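N-alpha-acetyltransferase 30 (Saccharomyces cerevisiae, PDB 6YGA) catalyses the transfer of an acetyl group from acetyl-CoA to the N-terminal methionine of proteins, as the catalytic subunit of the NatC complex. Local coordinates at residues L46-V51 with M107-C112; C67-D70 with R76-G79. One frame throughout, in Å; residues are numbered along the deposited sequence.

Contact 1. Residues L46-V51 with M107-C112; sequences LTYIAV and MQREHC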
loop_
_atom_site.group_PDB
_atom_site.type_symbol
_atom_site.label_atom_id
_atom_site.label_comp_id
_atom_site.label_asym_id
_atom_site.label_seq_id
_atom_site.Cartn_x
_atom_site.Cartn_y
_atom_site.Cartn_z
ATOM N N LEU A 46 -27.226 7.506 -14.979
ATOM C CA LEU A 46 -26.694 6.811 -13.816
ATOM C C LEU A 46 -26.466 7.746 -12.632
ATOM O O LEU A 46 -25.712 7.409 -11.713
ATOM C CB LEU A 46 -25.400 6.086 -14.190
ATOM C CG LEU A 46 -25.526 5.041 -15.302
ATOM C CD1 LEU A 46 -24.199 4.320 -15.522
ATOM C CD2 LEU A 46 -26.638 4.050 -14.988
ATOM N N THR A 47 -27.100 8.915 -12.636
ATOM C CA THR A 47 -27.042 9.852 -11.522
ATOM C C THR A 47 -28.459 10.128 -11.041
ATOM O O THR A 47 -29.338 10.457 -11.844
ATOM C CB THR A 47 -26.349 11.157 -11.923
ATOM O OG1 THR A 47 -24.976 10.891 -12.232
ATOM C CG2 THR A 47 -26.411 12.165 -10.789
ATOM N N TYR A 48 -28.677 9.988 -9.736
ATOM C CA TYR A 48 -29.989 10.169 -9.135
ATOM C C TYR A 48 -29.905 11.190 -8.012
ATOM O O TYR A 48 -28.860 11.351 -7.377
ATOM C CB TYR A 48 -30.548 8.846 -8.591
ATOM C CG TYR A 48 -31.070 7.930 -9.668
ATOM C CD1 TYR A 48 -30.210 7.101 -10.377
ATOM C CD2 TYR A 48 -32.421 7.899 -9.984
ATOM C CE1 TYR A 48 -30.684 6.263 -11.372
ATOM C CE2 TYR A 48 -32.906 7.066 -10.975
ATOM C CZ TYR A 48 -32.034 6.250 -11.667
ATOM O OH TYR A 48 -32.518 5.420 -12.654
ATOM N N ILE A 49 -31.021 11.876 -7.773
ATOM C CA ILE A 49 -31.127 12.848 -6.695
ATOM C C ILE A 49 -32.305 12.472 -5.807
ATOM O O ILE A 49 -33.230 11.765 -6.214
ATOM C CB ILE A 49 -31.285 14.293 -7.216
ATOM C CG1 ILE A 49 -32.414 14.368 -8.250
ATOM C CG2 ILE A 49 -29.973 14.800 -7.789
ATOM C CD1 ILE A 49 -32.703 15.767 -8.747
ATOM N N ALA A 50 -32.254 12.954 -4.570
ATOM C CA ALA A 50 -33.355 12.845 -3.625
ATOM C C ALA A 50 -33.797 14.252 -3.258
ATOM O O ALA A 50 -32.957 15.104 -2.953
ATOM C CB ALA A 50 -32.942 12.069 -2.370
ATOM N N VAL A 51 -35.106 14.499 -3.308
ATOM C CA VAL A 51 -35.676 15.791 -2.948
ATOM C C VAL A 51 -36.774 15.566 -1.917
ATOM O O VAL A 51 -37.438 14.524 -1.910
ATOM C CB VAL A 51 -36.226 16.557 -4.179
ATOM C CG1 VAL A 51 -35.119 16.810 -5.200
ATOM C CG2 VAL A 51 -37.398 15.812 -4.820
HETATM N N MSE A 107 -28.409 0.066 -12.934
HETATM C CA MSE A 107 -27.233 -0.540 -13.546
HETATM C C MSE A 107 -27.456 -2.028 -13.826
HETATM O O MSE A 107 -26.965 -2.549 -14.825
HETATM C CB MSE A 107 -25.998 -0.320 -12.661
HETATM C CG MSE A 107 -25.575 1.148 -12.575
HETATM SE SE MSE A 107 -23.854 1.462 -11.704
HETATM C CE MSE A 107 -24.421 1.440 -9.838
ATOM N N GLN A 108 -28.217 -2.705 -12.961
ATOM C CA GLN A 108 -28.575 -4.093 -13.243
ATOM C C GLN A 108 -29.469 -4.188 -14.473
ATOM O O GLN A 108 -29.278 -5.069 -15.321
ATOM C CB GLN A 108 -29.264 -4.726 -12.035
ATOM C CG GLN A 108 -29.707 -6.157 -12.277
ATOM C CD GLN A 108 -30.157 -6.849 -11.010
ATOM O OE1 GLN A 108 -30.985 -6.328 -10.264
ATOM N NE2 GLN A 108 -29.604 -8.028 -10.754
ATOM N N ARG A 109 -30.449 -3.289 -14.589
ATOM C CA ARG A 109 -31.288 -3.260 -15.779
ATOM C C ARG A 109 -30.496 -2.858 -17.013
ATOM O O ARG A 109 -30.912 -3.172 -18.133
ATOM C CB ARG A 109 -32.479 -2.316 -15.572
ATOM C CG ARG A 109 -33.572 -2.897 -14.680
ATOM C CD ARG A 109 -34.789 -1.980 -14.548
ATOM N NE ARG A 109 -34.572 -0.897 -13.591
ATOM C CZ ARG A 109 -34.473 0.388 -13.919
ATOM N NH1 ARG A 109 -34.582 0.764 -15.186
ATOM N NH2 ARG A 109 -34.275 1.298 -12.976
ATOM N N GLU A 110 -29.361 -2.185 -16.836
ATOM C CA GLU A 110 -28.438 -1.923 -17.928
ATOM C C GLU A 110 -27.435 -3.052 -18.128
ATOM O O GLU A 110 -26.450 -2.866 -18.850
ATOM C CB GLU A 110 -27.708 -0.595 -17.701
ATOM C CG GLU A 110 -28.626 0.622 -17.772
ATOM C CD GLU A 110 -29.377 0.718 -19.093
ATOM O OE1 GLU A 110 -28.777 0.406 -20.142
ATOM O OE2 GLU A 110 -30.568 1.102 -19.083
ATOM N N HIS A 111 -27.658 -4.205 -17.497
ATOM C CA HIS A 111 -26.900 -5.424 -17.751
ATOM C C HIS A 111 -25.478 -5.361 -17.194
ATOM O O HIS A 111 -24.574 -6.025 -17.711
ATOM C CB HIS A 111 -26.876 -5.752 -19.247
ATOM C CG HIS A 111 -28.233 -5.780 -19.881
ATOM N ND1 HIS A 111 -28.728 -4.744 -20.646
ATOM C CD2 HIS A 111 -29.198 -6.730 -19.868
ATOM C CE1 HIS A 111 -29.937 -5.057 -21.077
ATOM N NE2 HIS A 111 -30.246 -6.256 -20.619
ATOM N N CYS A 112 -25.258 -4.548 -16.160
ATOM C CA CYS A 112 -23.992 -4.596 -15.441
ATOM C C CYS A 112 -23.818 -5.972 -14.812
ATOM O O CYS A 112 -24.763 -6.551 -14.273
ATOM C CB CYS A 112 -23.936 -3.511 -14.362
ATOM S SG CYS A 112 -23.440 -1.875 -14.957
#
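Leu-46 and Met-107, the latter a selenomethionine, cross at a slant, and they meet through one methyl of the leucine and one methylene of the methionine: CD2 of Leu-46 rests 3.9 Å from CG of Met-107. With CG anti to the carbonyl carbon (chi1 -59°), the leucine side chain extends toward the last turn of helix 95-109. Met-107 offers the middle of its side chain to this contact; a turn about the CG-SE bond carries the methyl aside, and the residue also packs on Cys-67. The pairing is an instance of helix-on-sheet packing in the GNAT fold, made at the C-terminal end of the helix. That end closes in a Schellman motif: Cys-112 N bonds to Met-107 O at 2.9 Å and His-111 N to Gln-108 O at 2.8 Å, with His-111 at positive phi. Further out, Tyr-48 OH lies at the edge of the Arg-109 guanidinium, near its plane, but the 4.5 Å from OH to NH2 is too long for a hydrogen bond. Arg-109 is instead paired with Asp-105 through NE, while the tyrosine packs on Ile-102 and Lys-106 of the same helix.

Contact 2. Residues C67-D70 with R76-G79; sequences CKMD and RLRG. With EDO (1,2-ethanediol), chain J.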
loop_
_atom_site.group_PDB
_atom_site.type_symbol
_atom_site.label_atom_id
_atom_site.label_comp_id
_atom_site.label_asym_id
_atom_site.label_seq_id
_atom_site.Cartn_x
_atom_site.Cartn_y
_atom_site.Cartn_z
ATOM N N CYS A 67 -22.844 7.702 -10.710
ATOM C CA CYS A 67 -22.344 6.398 -11.119
ATOM C C CYS A 67 -21.896 6.426 -12.574
ATOM O O CYS A 67 -22.297 7.288 -13.359
ATOM C CB CYS A 67 -23.410 5.309 -10.930
ATOM S SG CYS A 67 -24.057 5.226 -9.247
ATOM N N LYS A 68 -21.048 5.457 -12.919
ATOM C CA LYS A 68 -20.627 5.211 -14.289
ATOM C C LYS A 68 -20.602 3.706 -14.518
ATOM O O LYS A 68 -20.684 2.910 -13.578
ATOM C CB LYS A 68 -19.244 5.810 -14.580
ATOM C CG LYS A 68 -18.097 4.922 -14.128
ATOM C CD LYS A 68 -16.740 5.552 -14.382
ATOM C CE LYS A 68 -15.623 4.524 -14.245
ATOM N NZ LYS A 68 -15.690 3.490 -15.318
HETATM N N MSE A 69 -20.493 3.315 -15.783
HETATM C CA MSE A 69 -20.267 1.914 -16.120
HETATM C C MSE A 69 -19.400 1.791 -17.366
HETATM O O MSE A 69 -19.514 2.577 -18.305
HETATM C CB MSE A 69 -21.592 1.173 -16.316
HETATM C CG MSE A 69 -22.425 1.648 -17.486
HETATM SE SE MSE A 69 -24.214 0.876 -17.445
HETATM C CE MSE A 69 -23.847 -0.852 -18.264
ATOM N N ASP A 70 -18.517 0.799 -17.358
ATOM C CA ASP A 70 -17.598 0.558 -18.457
ATOM C C ASP A 70 -17.332 -0.935 -18.523
ATOM O O ASP A 70 -17.463 -1.628 -17.507
ATOM C CB ASP A 70 -16.278 1.323 -18.269
ATOM C CG ASP A 70 -16.327 2.728 -18.842
ATOM O OD1 ASP A 70 -16.954 2.914 -19.905
ATOM O OD2 ASP A 70 -15.733 3.644 -18.234
ATOM N N ARG A 76 -17.029 -8.351 -19.323
ATOM C CA ARG A 76 -17.946 -8.026 -18.240
ATOM C C ARG A 76 -18.143 -6.522 -18.126
ATOM O O ARG A 76 -17.199 -5.744 -18.299
ATOM C CB ARG A 76 -17.449 -8.597 -16.903
ATOM C CG ARG A 76 -17.533 -10.118 -16.843
ATOM C CD ARG A 76 -16.922 -10.697 -15.572
ATOM N NE ARG A 76 -17.666 -10.340 -14.365
ATOM C CZ ARG A 76 -18.776 -10.950 -13.956
ATOM N NH1 ARG A 76 -19.290 -11.948 -14.662
ATOM N NH2 ARG A 76 -19.378 -10.558 -12.842
ATOM N N LEU A 77 -19.382 -6.124 -17.843
ATOM C CA LEU A 77 -19.725 -4.729 -17.596
ATOM C C LEU A 77 -19.646 -4.454 -16.102
ATOM O O LEU A 77 -20.315 -5.125 -15.307
ATOM C CB LEU A 77 -21.124 -4.406 -18.117
ATOM C CG LEU A 77 -21.241 -4.155 -19.617
ATOM C CD1 LEU A 77 -22.669 -3.792 -19.997
ATOM C CD2 LEU A 77 -20.276 -3.059 -20.031
ATOM N N ARG A 78 -18.840 -3.461 -15.727
ATOM C CA ARG A 78 -18.624 -3.089 -14.334
ATOM C C ARG A 78 -19.290 -1.744 -14.061
ATOM O O ARG A 78 -18.870 -0.713 -14.599
ATOM C CB ARG A 78 -17.132 -3.029 -14.010
ATOM C CG ARG A 78 -16.819 -2.329 -12.698
ATOM C CD ARG A 78 -15.395 -2.593 -12.249
ATOM N NE ARG A 78 -15.205 -3.984 -11.851
ATOM C CZ ARG A 78 -14.045 -4.495 -11.455
ATOM N NH1 ARG A 78 -12.964 -3.730 -11.406
ATOM N NH2 ARG A 78 -13.965 -5.772 -11.108
ATOM N N GLY A 79 -20.332 -1.762 -13.235
ATOM C CA GLY A 79 -20.863 -0.529 -12.701
ATOM C C GLY A 79 -19.976 0.013 -11.595
ATOM O O GLY A 79 -19.292 -0.730 -10.893
HETATM C C1 EDO J . -21.543 0.399 -20.960
HETATM O O1 EDO J . -20.342 1.165 -21.105
HETATM C C2 EDO J . -22.114 0.045 -22.329
HETATM O O2 EDO J . -21.190 -0.777 -23.053
HETATM O O HOH W 1 -16.332 0.591 -14.718
#
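Lys-68 meets the neighbouring strand first through its backbone, its O receiving a CA-H...O contact from Gly-79 CA at 3.6 Å. Its side chain works differently: NZ forms a salt bridge with Asp-70 OD2 at 2.9 Å, approaching the carboxylate on its anti side and out of its plane, and also donates to a water that in turn donates to Arg-78 O. The lysine is thereby tied to the opposite strand at one remove.

At Met-69, a selenomethionine, CG sits between the backbone N and the carbonyl carbon (chi1 65°), and a bend about the CG-SE bond then swings CE across to Leu-77 CD1, 3.6 Å away. Across from it stands Gly-79, its partner in a non-hydrogen-bonded pair and without a side chain, while Met-69 CB also lies 3.7 Å from Arg-78 O. Met-69 O accepts from O1 of an ethanediol at 3.2 Å, and the diol's carbon C1 also lies against Leu-77.

Asp-70 completes the ladder as the hydrogen-bonded partner of Arg-78: Asp-70 N gives to Arg-78 O at 3.2 Å, and Arg-78 N returns a shorter bond to Asp-70 O at 2.9 Å, both nearly straight. The guanidinium of Arg-78 leads away to a salt bridge with Glu-114. Segments 67-70 and 76-79 run 167° apart, the antiparallel course expected of the beta hairpin that strands 61-72 and 76-86 form within the GNAT sheet.

Contact 2 is nested in the chain between the two halves of contact 1, and their centres lie about 11 Å apart. They meet directly: Leu-46 O lies 3.2 Å from Cys-67 CB, where strands 47-52 and 61-72 run side by side, and Met-69 CE lies 3.3 Å from Glu-110 O and 3.5 Å from Cys-112 SG. Met-69 thus belongs to the hairpin yet packs against the turn that follows helix 95-109, the helix that comes after strand 76-86 in the chain. In GNAT enzymes generally, acetyl-CoA binds near the opposite, N-terminal end of this helix. Both contacts therefore probably lie away from the cofactor site, which is empty in this apo complex.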